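Local structure of beta-xylosidase (Uncultured organism, 4MLG) at residues Val88-Asn92 against Gly93-Met97; Leu101-Gln104 against Asn105-Arg109; Tyr238-Asp242 against Thr243-Cys247. The protein probably removes xylose units from the non-reducing ends of beta-1,4-xylans and xylo-oligosaccharides, as a family 43 glycoside hydrolase built on a beta-propeller. All coordinates share one frame; numbering follows the deposited sequence.

Interaction 1 (Val88-Asn92 against Gly93-Met97); sequences VAFRN and GKYYM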
loop_
_atom_site.group_PDB
_atom_site.type_symbol
_atom_site.label_atom_id
_atom_site.label_comp_id
_atom_site.label_asym_id
_atom_site.label_seq_id
_atom_site.Cartn_x
_atom_site.Cartn_y
_atom_site.Cartn_z
ATOM N N VAL A 88 -5.958 -14.691 -16.088
ATOM C CA VAL A 88 -5.045 -15.828 -15.985
ATOM C C VAL A 88 -4.104 -15.905 -17.188
ATOM O O VAL A 88 -4.505 -15.617 -18.315
ATOM C CB VAL A 88 -5.833 -17.153 -15.853
ATOM C CG1 VAL A 88 -4.890 -18.347 -15.776
ATOM C CG2 VAL A 88 -6.738 -17.114 -14.632
ATOM N N ALA A 89 -2.852 -16.285 -16.943
ATOM C CA ALA A 89 -1.879 -16.471 -18.014
ATOM C C ALA A 89 -1.109 -17.775 -17.842
ATOM O O ALA A 89 -0.838 -18.202 -16.720
ATOM C CB ALA A 89 -0.921 -15.300 -18.065
ATOM N N PHE A 90 -0.751 -18.399 -18.958
ATOM C CA PHE A 90 0.005 -19.647 -18.929
ATOM C C PHE A 90 1.463 -19.421 -19.316
ATOM O O PHE A 90 1.757 -18.961 -20.420
ATOM C CB PHE A 90 -0.632 -20.682 -19.859
ATOM C CG PHE A 90 0.122 -21.978 -19.928
ATOM C CD1 PHE A 90 0.128 -22.849 -18.851
ATOM C CD2 PHE A 90 0.825 -22.327 -21.069
ATOM C CE1 PHE A 90 0.821 -24.046 -18.909
ATOM C CE2 PHE A 90 1.522 -23.521 -21.134
ATOM C CZ PHE A 90 1.519 -24.382 -20.052
ATOM N N ARG A 91 2.370 -19.743 -18.400
ATOM C CA ARG A 91 3.799 -19.610 -18.653
ATOM C C ARG A 91 4.593 -20.569 -17.772
ATOM O O ARG A 91 4.208 -20.836 -16.631
ATOM C CB ARG A 91 4.255 -18.168 -18.412
ATOM C CG ARG A 91 5.684 -17.879 -18.854
ATOM C CD ARG A 91 6.042 -16.415 -18.648
ATOM N NE ARG A 91 7.318 -16.062 -19.262
ATOM C CZ ARG A 91 7.803 -14.825 -19.319
ATOM N NH1 ARG A 91 7.116 -13.817 -18.800
ATOM N NH2 ARG A 91 8.974 -14.593 -19.896
ATOM N N ASN A 92 5.691 -21.090 -18.316
ATOM C CA ASN A 92 6.577 -21.998 -17.591
ATOM C C ASN A 92 5.875 -23.273 -17.133
ATOM O O ASN A 92 6.238 -23.858 -16.113
ATOM C CB ASN A 92 7.219 -21.292 -16.392
ATOM C CG ASN A 92 7.877 -19.981 -16.772
ATOM O OD1 ASN A 92 8.574 -19.893 -17.784
ATOM N ND2 ASN A 92 7.655 -18.951 -15.965
ATOM N N GLY A 93 4.867 -23.697 -17.890
ATOM C CA GLY A 93 4.118 -24.896 -17.562
ATOM C C GLY A 93 3.145 -24.705 -16.413
ATOM O O GLY A 93 2.549 -25.668 -15.930
ATOM N N LYS A 94 2.980 -23.462 -15.970
ATOM C CA LYS A 94 2.068 -23.165 -14.870
ATOM C C LYS A 94 1.082 -22.056 -15.226
ATOM O O LYS A 94 1.296 -21.301 -16.174
ATOM C CB LYS A 94 2.851 -22.797 -13.606
ATOM C CG LYS A 94 3.666 -23.944 -13.030
ATOM C CD LYS A 94 4.417 -23.521 -11.778
ATOM C CE LYS A 94 5.435 -22.436 -12.084
ATOM N NZ LYS A 94 6.459 -22.888 -13.069
ATOM N N TYR A 95 0.000 -21.967 -14.458
ATOM C CA TYR A 95 -1.026 -20.956 -14.689
ATOM C C TYR A 95 -1.018 -19.908 -13.580
ATOM O O TYR A 95 -1.191 -20.230 -12.404
ATOM C CB TYR A 95 -2.406 -21.609 -14.802
ATOM C CG TYR A 95 -2.555 -22.535 -15.991
ATOM C CD1 TYR A 95 -3.164 -22.102 -17.163
ATOM C CD2 TYR A 95 -2.086 -23.841 -15.942
ATOM C CE1 TYR A 95 -3.304 -22.946 -18.252
ATOM C CE2 TYR A 95 -2.218 -24.691 -17.024
ATOM C CZ TYR A 95 -2.829 -24.239 -18.175
ATOM O OH TYR A 95 -2.963 -25.085 -19.254
ATOM N N TYR A 96 -0.808 -18.653 -13.965
ATOM C CA TYR A 96 -0.724 -17.561 -13.006
ATOM C C TYR A 96 -1.999 -16.728 -12.998
ATOM O O TYR A 96 -2.327 -16.068 -13.984
ATOM C CB TYR A 96 0.477 -16.667 -13.324
ATOM C CG TYR A 96 1.813 -17.369 -13.204
ATOM C CD1 TYR A 96 2.524 -17.348 -12.012
ATOM C CD2 TYR A 96 2.360 -18.054 -14.282
ATOM C CE1 TYR A 96 3.742 -17.987 -11.896
ATOM C CE2 TYR A 96 3.578 -18.697 -14.175
ATOM C CZ TYR A 96 4.265 -18.660 -12.979
ATOM O OH TYR A 96 5.480 -19.297 -12.862
ATOM N N MET A 97 -2.719 -16.767 -11.882
ATOM C CA MET A 97 -3.927 -15.963 -11.730
ATOM C C MET A 97 -3.611 -14.626 -11.071
ATOM O O MET A 97 -3.025 -14.582 -9.990
ATOM C CB MET A 97 -4.980 -16.708 -10.910
ATOM C CG MET A 97 -6.195 -15.861 -10.568
ATOM S SD MET A 97 -7.430 -16.755 -9.608
ATOM C CE MET A 97 -7.908 -18.032 -10.769
#

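Interaction 2 (Leu101-Gln104 against Asn105-Arg109); sequences LKDQ and NDIFR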
loop_
_atom_site.group_PDB
_atom_site.type_symbol
_atom_site.label_atom_id
_atom_site.label_comp_id
_atom_site.label_asym_id
_atom_site.label_seq_id
_atom_site.Cartn_x
_atom_site.Cartn_y
_atom_site.Cartn_z
ATOM N N LEU A 101 -7.393 -6.934 -5.148
ATOM C CA LEU A 101 -7.920 -7.086 -3.798
ATOM C C LEU A 101 -7.403 -5.966 -2.912
ATOM O O LEU A 101 -6.200 -5.702 -2.872
ATOM C CB LEU A 101 -7.504 -8.440 -3.215
ATOM C CG LEU A 101 -8.030 -8.827 -1.831
ATOM C CD1 LEU A 101 -9.491 -9.239 -1.901
ATOM C CD2 LEU A 101 -7.187 -9.944 -1.245
ATOM N N LYS A 102 -8.312 -5.298 -2.211
ATOM C CA LYS A 102 -7.908 -4.292 -1.243
ATOM C C LYS A 102 -7.139 -4.986 -0.131
ATOM O O LYS A 102 -7.563 -6.030 0.363
ATOM C CB LYS A 102 -9.124 -3.565 -0.666
ATOM C CG LYS A 102 -9.865 -2.676 -1.655
ATOM C CD LYS A 102 -10.964 -1.897 -0.947
ATOM C CE LYS A 102 -11.679 -0.934 -1.880
ATOM N NZ LYS A 102 -12.759 -0.204 -1.159
ATOM N N ASP A 103 -5.999 -4.421 0.251
ATOM C CA ASP A 103 -5.224 -4.973 1.354
ATOM C C ASP A 103 -5.891 -4.643 2.686
ATOM O O ASP A 103 -7.031 -4.183 2.724
ATOM C CB ASP A 103 -3.779 -4.463 1.326
ATOM C CG ASP A 103 -3.689 -2.948 1.248
ATOM O OD1 ASP A 103 -4.654 -2.261 1.642
ATOM O OD2 ASP A 103 -2.642 -2.440 0.794
ATOM N N GLN A 104 -5.173 -4.863 3.779
ATOM C CA GLN A 104 -5.728 -4.603 5.100
ATOM C C GLN A 104 -5.754 -3.108 5.418
ATOM O O GLN A 104 -6.134 -2.703 6.516
ATOM C CB GLN A 104 -4.962 -5.397 6.157
ATOM C CG GLN A 104 -5.075 -6.897 5.949
ATOM C CD GLN A 104 -4.112 -7.686 6.805
ATOM O OE1 GLN A 104 -3.495 -7.150 7.725
ATOM N NE2 GLN A 104 -3.973 -8.972 6.504
ATOM N N ASN A 105 -5.357 -2.297 4.443
ATOM C CA ASN A 105 -5.453 -0.849 4.551
ATOM C C ASN A 105 -6.469 -0.294 3.556
ATOM O O ASN A 105 -6.478 0.905 3.267
ATOM C CB ASN A 105 -4.086 -0.204 4.318
ATOM C CG ASN A 105 -3.053 -0.636 5.340
ATOM O OD1 ASN A 105 -2.050 -1.264 5.000
ATOM N ND2 ASN A 105 -3.292 -0.295 6.601
ATOM N N ASP A 106 -7.317 -1.179 3.037
ATOM C CA ASP A 106 -8.311 -0.834 2.018
ATOM C C ASP A 106 -7.707 -0.181 0.774
ATOM O O ASP A 106 -8.348 0.641 0.121
ATOM C CB ASP A 106 -9.431 0.042 2.596
ATOM C CG ASP A 106 -10.619 -0.771 3.083
ATOM O OD1 ASP A 106 -10.732 -1.955 2.700
ATOM O OD2 ASP A 106 -11.449 -0.220 3.838
ATOM N N ILE A 107 -6.471 -0.549 0.453
ATOM C CA ILE A 107 -5.827 -0.077 -0.766
ATOM C C ILE A 107 -5.762 -1.214 -1.778
ATOM O O ILE A 107 -5.261 -2.297 -1.468
ATOM C CB ILE A 107 -4.406 0.445 -0.489
ATOM C CG1 ILE A 107 -4.438 1.540 0.578
ATOM C CG2 ILE A 107 -3.769 0.966 -1.767
ATOM C CD1 ILE A 107 -3.075 2.114 0.913
ATOM N N PHE A 108 -6.274 -0.975 -2.983
ATOM C CA PHE A 108 -6.309 -2.021 -4.000
ATOM C C PHE A 108 -4.912 -2.440 -4.442
ATOM O O PHE A 108 -4.116 -1.620 -4.898
ATOM C CB PHE A 108 -7.158 -1.605 -5.206
ATOM C CG PHE A 108 -8.513 -2.257 -5.243
ATOM C CD1 PHE A 108 -8.631 -3.631 -5.407
ATOM C CD2 PHE A 108 -9.668 -1.502 -5.114
ATOM C CE1 PHE A 108 -9.875 -4.237 -5.436
ATOM C CE2 PHE A 108 -10.914 -2.103 -5.145
ATOM C CZ PHE A 108 -11.017 -3.472 -5.305
ATOM N N ARG A 109 -4.625 -3.727 -4.281
ATOM C CA ARG A 109 -3.364 -4.305 -4.722
ATOM C C ARG A 109 -3.673 -5.465 -5.652
ATOM O O ARG A 109 -4.834 -5.847 -5.813
ATOM C CB ARG A 109 -2.547 -4.800 -3.526
ATOM C CG ARG A 109 -2.219 -3.735 -2.489
ATOM C CD ARG A 109 -1.320 -2.651 -3.061
ATOM N NE ARG A 109 -0.756 -1.801 -2.016
ATOM C CZ ARG A 109 0.079 -0.792 -2.243
ATOM N NH1 ARG A 109 0.448 -0.499 -3.482
ATOM N NH2 ARG A 109 0.545 -0.072 -1.230
HETATM O O HOH W 1 -9.384 -3.817 4.087
HETATM O O HOH W 2 -0.383 -0.435 1.638
#

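Interaction 3 (Tyr238-Asp242 against Thr243-Cys247); sequences YSTGD and THLIC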
loop_
_atom_site.group_PDB
_atom_site.type_symbol
_atom_site.label_atom_id
_atom_site.label_comp_id
_atom_site.label_asym_id
_atom_site.label_seq_id
_atom_site.Cartn_x
_atom_site.Cartn_y
_atom_site.Cartn_z
ATOM N N TYR A 238 -11.980 -1.838 -23.819
ATOM C CA TYR A 238 -12.174 -1.376 -22.449
ATOM C C TYR A 238 -13.602 -0.909 -22.199
ATOM O O TYR A 238 -14.398 -0.787 -23.130
ATOM C CB TYR A 238 -11.198 -0.238 -22.135
ATOM C CG TYR A 238 -11.305 0.941 -23.080
ATOM C CD1 TYR A 238 -12.057 2.059 -22.745
ATOM C CD2 TYR A 238 -10.650 0.936 -24.305
ATOM C CE1 TYR A 238 -12.156 3.136 -23.604
ATOM C CE2 TYR A 238 -10.745 2.007 -25.171
ATOM C CZ TYR A 238 -11.498 3.105 -24.814
ATOM O OH TYR A 238 -11.593 4.174 -25.673
ATOM N N SER A 239 -13.916 -0.644 -20.933
ATOM C CA SER A 239 -15.226 -0.127 -20.545
ATOM C C SER A 239 -15.158 1.375 -20.287
ATOM O O SER A 239 -14.143 1.885 -19.813
ATOM C CB SER A 239 -15.736 -0.845 -19.294
ATOM O OG SER A 239 -16.881 -0.202 -18.761
ATOM N N THR A 240 -16.243 2.078 -20.595
ATOM C CA THR A 240 -16.283 3.526 -20.429
ATOM C C THR A 240 -17.109 3.943 -19.215
ATOM O O THR A 240 -17.369 5.129 -19.012
ATOM C CB THR A 240 -16.841 4.225 -21.680
ATOM O OG1 THR A 240 -18.204 3.829 -21.882
ATOM C CG2 THR A 240 -16.019 3.864 -22.907
ATOM N N GLY A 241 -17.524 2.963 -18.418
ATOM C CA GLY A 241 -18.182 3.230 -17.150
ATOM C C GLY A 241 -19.541 3.901 -17.221
ATOM O O GLY A 241 -20.551 3.256 -17.503
ATOM N N ASP A 242 -19.564 5.205 -16.957
ATOM C CA ASP A 242 -20.817 5.946 -16.835
ATOM C C ASP A 242 -21.530 6.193 -18.164
ATOM O O ASP A 242 -22.610 6.784 -18.190
ATOM C CB ASP A 242 -20.592 7.268 -16.095
ATOM C CG ASP A 242 -19.587 8.162 -16.790
ATOM O OD1 ASP A 242 -18.732 7.635 -17.533
ATOM O OD2 ASP A 242 -19.648 9.393 -16.587
ATOM N N THR A 243 -20.928 5.748 -19.263
ATOM C CA THR A 243 -21.598 5.787 -20.558
ATOM C C THR A 243 -21.923 4.371 -21.023
ATOM O O THR A 243 -22.510 4.176 -22.087
ATOM C CB THR A 243 -20.774 6.533 -21.623
ATOM O OG1 THR A 243 -19.425 6.053 -21.614
ATOM C CG2 THR A 243 -20.777 8.029 -21.342
ATOM N N HIS A 244 -21.530 3.393 -20.210
ATOM C CA HIS A 244 -21.924 1.996 -20.391
ATOM C C HIS A 244 -21.520 1.407 -21.745
ATOM O O HIS A 244 -22.265 0.624 -22.332
ATOM C CB HIS A 244 -23.438 1.841 -20.184
ATOM C CG HIS A 244 -23.964 2.572 -18.986
ATOM N ND1 HIS A 244 -24.178 3.933 -18.979
ATOM C CD2 HIS A 244 -24.325 2.129 -17.759
ATOM C CE1 HIS A 244 -24.642 4.298 -17.798
ATOM N NE2 HIS A 244 -24.741 3.222 -17.039
ATOM N N LEU A 245 -20.339 1.776 -22.231
ATOM C CA LEU A 245 -19.872 1.299 -23.529
ATOM C C LEU A 245 -18.642 0.410 -23.404
ATOM O O LEU A 245 -17.834 0.575 -22.490
ATOM C CB LEU A 245 -19.530 2.476 -24.444
ATOM C CG LEU A 245 -20.587 3.550 -24.673
ATOM C CD1 LEU A 245 -19.974 4.733 -25.399
ATOM C CD2 LEU A 245 -21.754 2.986 -25.459
ATOM N N ILE A 246 -18.509 -0.533 -24.330
ATOM C CA ILE A 246 -17.262 -1.264 -24.500
ATOM C C ILE A 246 -16.626 -0.818 -25.812
ATOM O O ILE A 246 -17.027 -1.259 -26.890
ATOM C CB ILE A 246 -17.476 -2.790 -24.509
ATOM C CG1 ILE A 246 -18.000 -3.262 -23.153
ATOM C CG2 ILE A 246 -16.173 -3.515 -24.832
ATOM C CD1 ILE A 246 -16.986 -3.146 -22.032
ATOM N N CYS A 247 -15.650 0.079 -25.715
ATOM C CA CYS A 247 -14.986 0.615 -26.896
ATOM C C CYS A 247 -13.715 -0.166 -27.198
ATOM O O CYS A 247 -13.367 -1.101 -26.476
ATOM C CB CYS A 247 -14.662 2.097 -26.702
ATOM S SG CYS A 247 -16.115 3.157 -26.488
#

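Interaction 1 (Val88-Asn92 against Gly93-Met97)
Phe90 lays one corner of its ring on Tyr95: CD1 stands over the centre of the tyrosine ring, 3.3 Å from Tyr95 CZ, and the two planes are inclined at 43°. Farther from the turn on the same face, the branches of Val88 divide their work, CG1 lying at the Tyr95 ring edge and CG2 touching Met97 CB at 4.1 Å. The other face carries Tyr96, whose ring edge runs back toward the turn and brings CE2 to 3.3 Å from Arg91 O. Backbone pairs set this register: Tyr96 N to Ala89 O is 2.8 Å, returned by Ala89 N, while Arg91 N to Lys94 O is 2.9 Å, returned by Lys94 N. Two bends in the Lys94 chain, chi3 -63° and chi4 -60°, fold NZ back over the turn to a weak bond with Asn92 O at 3.2 Å. Asn92 ND2 instead bonds Glu190 O in a neighbouring loop, and Tyr95 also meets Phe21 edge-to-face. Asn92 and Gly93, both with positive phi, occupy the two corners of a type I' turn, the classic Asn-Gly closure of a tight two-residue beta hairpin, here between adjacent strands of a propeller sheet.

Interaction 2 (Leu101-Gln104 against Asn105-Arg109)
Asp103 OD1 accepts two backbone N-H groups from opposite faces of its carboxylate plane, Ile107 N at 2.8 Å and Asn105 N at 2.9 Å. Its CG sits between the backbone N and the carbonyl carbon (chi1 52°), which turns the carboxylate back over the loop that follows; the bond to Asn105 N makes an Asx turn. The backbone of Asp103 is tied as well: its N donates to Ile107 O at 2.8 Å, and its O receives Asp106 N, closing a type I turn. Water 1 joins Asp103 O to Asp106 OD1, an oxygen that also has a salt bridge to Arg81. Asp103 OD2 forms a long, weak salt bridge to Arg109 NE at 3.4 Å, met at the guanidinium edge with the two planes 68° apart. Water 2 spans the same pair, donating to Asp103 OD2 and accepting from Arg109 NH2. Arg109 is further engaged by Ser132 O and by Asp103 of the second subunit, while Asn105 ND2 bonds Gly131 O of that subunit. Beyond these polar groups, Leu101 and Arg109 form a hydrogen-bonded antiparallel pair, Leu101 N to Arg109 O at 2.9 Å. In the adjoining non-hydrogen-bonded pair, the extended Lys102 chain crosses Phe108: CG stands 3.6 Å from the ring centroid, only 10° off the normal, and CE lies 3.6 Å from Phe108 CE2. Trp84 meets the Phe108 ring too. A carboxylate gripped at OD1 by two amides and paired, if weakly, with Arg109 would probably stay ionised; Asp103 thus shapes the hairpin loop, and Arg109 beside it carries the charge pairing on to Asp103 of the second subunit.

Interaction 3 (Tyr238-Asp242 against Thr243-Cys247)
Thr240 OG1 is held from two directions, donating to Thr243 OG1 at 2.6 Å and accepting from Leu245 N at 3.0 Å. With chi1 at 64° the hydroxyl lies between its own backbone N and carbonyl carbon and faces across the loop, while CG2 is directed to Cys247 SG, 3.7 Å away. The two threonine side chains cross at about a right angle, and Thr243 OG1 is bonded onward to Thr217 O. The backbone of Thr240 adds another tie: its N donates to Leu245 O at 2.9 Å. A valine in place of Thr240 would probably leave Leu245 N without its acceptor and Thr243 OG1 without its donor, loosening the loop between the strands. Nearer the tip, Gly241 O takes up His244 N at 2.9 Å and also lies over the centre of one face of the imidazole; Trp271 meets that ring edge-to-face. Ser239 OG, anti to its own N, accepts Gly241 N at 3.2 Å, an ST turn that leads out of the strand. Where the strands pair, Tyr238 and Cys247 exchange backbone bonds, the one from Cys247 N being weak. Cys247 CB sits off-centre over the Tyr238 ring, 3.8 Å from CZ, and SG makes an oblique sulfur-aromatic contact; the phenol bonds Arg219 O. The Ser239 side chain lies about 9 Å from the calcium ion. Hydroxyls thus stand in for main-chain partners around this loop, and the donor chain from Thr240 through Thr243 to Thr217 O gives the buried Thr240 hydroxyl a defined direction of donation.

The three contacts are beta hairpins of one family 43 chain, met in numerical order; the first two are consecutive, the third comes much later. Interactions 1 and 2 share strand 94-102 and a four-stranded antiparallel sheet: residues 88-97 join it to strand 81-91 at one end, residues 101-109 to strand 108-115 at the other, centres about 24 Å apart. Interaction 3 links strands 233-239 and 246-251 in a different sheet, centred about 29 Å from interaction 1, across the middle of the chain, and about 25 Å from interaction 2. Interactions 1 and 3 each place a side chain within about 10 Å of the calcium ion bound by Asp85 and His274; interaction 2 lies at the subunit contact.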